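Local coordinates for uncharacterized protein (Arthrobacter sp., PDB 3KOP) that is of unknown function but adopts a cyclophilin-like fold and belongs to a family of uncharacterised proteins, at residues I24-E29 / E177-S182. Residues are numbered along the deposited sequence; the frame is centred on the assembly and turned at random.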
ATOM      1  N   ILE F  24      12.372  27.461  14.641  1.00 15.55           N
ATOM      2  CA  ILE F  24      13.708  26.887  14.510  1.00 16.13           C
ATOM      3  C   ILE F  24      14.268  27.249  13.135  1.00 16.01           C
ATOM      4  O   ILE F  24      13.525  27.427  12.164  1.00 16.54           O
ATOM      5  CB  ILE F  24      13.682  25.343  14.740  1.00 16.00           C
ATOM      6  CG1 ILE F  24      12.779  24.638  13.698  1.00 15.35           C
ATOM      7  CG2 ILE F  24      13.220  25.046  16.185  1.00 15.34           C
ATOM      8  CD1 ILE F  24      12.874  23.131  13.676  1.00 15.50           C
ATOM      9  N   ASN F  25      15.571  27.416  13.085  1.00 16.52           N
ATOM     10  CA  ASN F  25      16.307  27.536  11.857  1.00 16.08           C
ATOM     11  C   ASN F  25      16.845  26.177  11.445  1.00 15.88           C
ATOM     12  O   ASN F  25      17.332  25.391  12.274  1.00 15.68           O
ATOM     13  CB  ASN F  25      17.452  28.535  12.022  1.00 16.30           C
ATOM     14  CG  ASN F  25      16.964  29.947  12.114  1.00 17.81           C
ATOM     15  OD1 ASN F  25      15.990  30.315  11.441  1.00 19.97           O
ATOM     16  ND2 ASN F  25      17.595  30.751  12.975  1.00 18.01           N
ATOM     17  N   ILE F  26      16.785  25.919  10.149  1.00 15.34           N
ATOM     18  CA  ILE F  26      17.252  24.683   9.573  1.00 15.01           C
ATOM     19  C   ILE F  26      18.220  25.074   8.463  1.00 15.07           C
ATOM     20  O   ILE F  26      17.834  25.739   7.510  1.00 15.02           O
ATOM     21  CB  ILE F  26      16.118  23.844   9.001  1.00 14.72           C
ATOM     22  CG1 ILE F  26      15.029  23.599  10.047  1.00 13.96           C
ATOM     23  CG2 ILE F  26      16.665  22.520   8.474  1.00 14.60           C
ATOM     24  CD1 ILE F  26      13.707  22.951   9.485  1.00 14.31           C
ATOM     25  N   THR F  27      19.466  24.652   8.614  1.00 15.40           N
ATOM     26  CA  THR F  27      20.584  25.209   7.855  1.00 15.25           C
ATOM     27  C   THR F  27      21.431  24.107   7.265  1.00 15.43           C
ATOM     28  O   THR F  27      21.728  23.120   7.948  1.00 15.27           O
ATOM     29  CB  THR F  27      21.508  26.069   8.779  1.00 15.81           C
ATOM     30  OG1 THR F  27      20.756  27.141   9.372  1.00 16.00           O
ATOM     31  CG2 THR F  27      22.696  26.656   7.984  1.00 15.21           C
ATOM     32  N   LEU F  28      21.832  24.304   6.007  1.00 15.70           N
ATOM     33  CA  LEU F  28      22.874  23.541   5.369  1.00 16.03           C
ATOM     34  C   LEU F  28      24.150  24.372   5.442  1.00 17.05           C
ATOM     35  O   LEU F  28      24.234  25.460   4.866  1.00 16.83           O
ATOM     36  CB  LEU F  28      22.508  23.227   3.910  1.00 15.58           C
ATOM     37  CG  LEU F  28      21.361  22.232   3.740  1.00 15.88           C
ATOM     38  CD1 LEU F  28      20.780  22.267   2.312  1.00 15.34           C
ATOM     39  CD2 LEU F  28      21.817  20.817   4.101  1.00 13.78           C
ATOM     40  N   GLU F  29      25.145  23.865   6.141  1.00 18.22           N
ATOM     41  CA  GLU F  29      26.284  24.697   6.552  1.00 19.50           C
ATOM     42  C   GLU F  29      27.237  24.992   5.423  1.00 20.01           C
ATOM     43  O   GLU F  29      27.796  26.074   5.373  1.00 20.10           O
ATOM     44  CB  GLU F  29      27.090  24.014   7.636  1.00 20.21           C
ATOM     45  CG  GLU F  29      26.302  23.581   8.853  1.00 23.26           C
ATOM     46  CD  GLU F  29      26.121  24.664   9.872  1.00 27.54           C
ATOM     47  OE1 GLU F  29      26.156  25.860   9.515  1.00 32.85           O
ATOM     48  OE2 GLU F  29      25.950  24.309  11.050  1.00 32.35           O
ATOM     49  N   GLU F 177      28.702  18.157   3.873  1.00 18.44           N
ATOM     50  CA  GLU F 177      27.531  18.975   4.079  1.00 17.65           C
ATOM     51  C   GLU F 177      26.935  18.541   5.369  1.00 17.22           C
ATOM     52  O   GLU F 177      26.870  17.339   5.647  1.00 17.47           O
ATOM     53  CB  GLU F 177      26.530  18.842   2.921  1.00 17.04           C
ATOM     54  CG  GLU F 177      25.311  19.747   3.028  1.00 17.17           C
ATOM     55  CD  GLU F 177      25.655  21.229   3.187  1.00 18.73           C
ATOM     56  OE1 GLU F 177      25.936  21.662   4.336  1.00 18.56           O
ATOM     57  OE2 GLU F 177      25.595  21.972   2.175  1.00 18.30           O
ATOM     58  N   THR F 178      26.513  19.523   6.158  1.00 17.18           N
ATOM     59  CA  THR F 178      25.965  19.296   7.502  1.00 17.11           C
ATOM     60  C   THR F 178      24.590  19.947   7.578  1.00 16.57           C
ATOM     61  O   THR F 178      24.400  21.081   7.112  1.00 16.48           O
ATOM     62  CB  THR F 178      26.906  19.924   8.569  1.00 17.27           C
ATOM     63  OG1 THR F 178      28.207  19.348   8.448  1.00 18.91           O
ATOM     64  CG2 THR F 178      26.402  19.699   9.969  1.00 17.62           C
ATOM     65  N   LEU F 179      23.640  19.234   8.184  1.00 15.94           N
ATOM     66  CA  LEU F 179      22.308  19.765   8.421  1.00 15.60           C
ATOM     67  C   LEU F 179      22.131  20.107   9.913  1.00 15.69           C
ATOM     68  O   LEU F 179      22.230  19.238  10.803  1.00 15.21           O
ATOM     69  CB  LEU F 179      21.254  18.735   7.991  1.00 15.23           C
ATOM     70  CG  LEU F 179      19.789  19.104   8.197  1.00 14.79           C
ATOM     71  CD1 LEU F 179      19.347  20.290   7.306  1.00 13.02           C
ATOM     72  CD2 LEU F 179      18.895  17.863   7.973  1.00 13.46           C
ATOM     73  N   THR F 180      21.825  21.369  10.174  1.00 15.90           N
ATOM     74  CA  THR F 180      21.786  21.897  11.533  1.00 15.99           C
ATOM     75  C   THR F 180      20.419  22.452  11.911  1.00 15.82           C
ATOM     76  O   THR F 180      19.861  23.316  11.219  1.00 16.53           O
ATOM     77  CB  THR F 180      22.872  22.983  11.723  1.00 16.57           C
ATOM     78  OG1 THR F 180      24.153  22.383  11.517  1.00 16.49           O
ATOM     79  CG2 THR F 180      22.808  23.573  13.144  1.00 15.66           C
ATOM     80  N   PHE F 181      19.867  21.926  13.006  1.00 15.35           N
ATOM     81  CA  PHE F 181      18.674  22.480  13.603  1.00 14.86           C
ATOM     82  C   PHE F 181      19.048  23.334  14.827  1.00 15.25           C
ATOM     83  O   PHE F 181      19.749  22.876  15.728  1.00 14.91           O
ATOM     84  CB  PHE F 181      17.700  21.365  13.993  1.00 14.75           C
ATOM     85  CG  PHE F 181      17.248  20.491  12.816  1.00 14.19           C
ATOM     86  CD1 PHE F 181      18.061  19.490  12.333  1.00 14.44           C
ATOM     87  CD2 PHE F 181      15.975  20.647  12.258  1.00 15.59           C
ATOM     88  CE1 PHE F 181      17.643  18.678  11.277  1.00 15.46           C
ATOM     89  CE2 PHE F 181      15.554  19.838  11.224  1.00 13.66           C
ATOM     90  CZ  PHE F 181      16.390  18.846  10.738  1.00 13.80           C
ATOM     91  N   SER F 182      18.530  24.557  14.869  1.00 15.95           N
ATOM     92  CA  SER F 182      18.876  25.513  15.943  1.00 16.21           C
ATOM     93  C   SER F 182      17.665  26.360  16.298  1.00 16.78           C
ATOM     94  O   SER F 182      16.733  26.500  15.507  1.00 16.41           O
ATOM     95  CB  SER F 182      20.039  26.415  15.506  1.00 15.98           C
ATOM     96  OG  SER F 182      19.705  27.203  14.349  1.00 17.03           O
TER
HETATM   97  O   HOH W   1      19.403  29.752  14.901  1.00 21.39           O
HETATM   98  O   HOH W   2      20.316  26.012  11.871  1.00 21.05           O
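The F181 ring receives I26 CG2 over one face, while I24 CD1 lies at its edge, near the ring plane. With chi1 at -59°, F181 CG is turned away from the carbonyl carbon, which lays the ring alongside the I26 side chain, CD2 3.8 Å from I26 CG1. The same methyl of I26, CG2, also meets L179 CD1 at 3.7 Å, and L28 continues this apolar row, with M162, A165 and I169 of helix 159-172 packing on it. The second flat group, the carboxylate, belongs to E177, whose side chain crosses that of L28 at about a right angle, with CD 3.8 Å from L28 CB. E177 OE1 accepts the backbone N-H of T178 with its anti lone pair and also bonds K30 N, whereas OE2 forms a salt bridge to R31. Without the carboxylate, as with an alanine here, R31 would probably lose its charged mate and the backbone N-H groups of T178 and K30 their shared acceptor. Strands 24-28 and 178-182 pair antiparallel within the curled sheet of the cyclophilin-like fold, between strands 33-39 and 57-63, with N25-S182 and T27-T180 as the hydrogen-bonded pairs. The straightest backbone bond of the ladder, T180 N to T27 O, is 2.8 Å long with an angle of 164° at the hydrogen. E29 N to T178 O adds a rung just past the end of strand 24-28. On the face carrying N25, T27, T180 and S182, the contacts are polar. The bent E29 chain crosses T180 so that the hydroxyl OG1 donates to OE2 at 2.7 Å, from above the carboxylate plane; OG1 also bonds S58. One water accepts from N25 ND2 and bonds S182 OG; another donates to T180 O and joins S182 OG to T27 OG1, which is bonded in turn to T34.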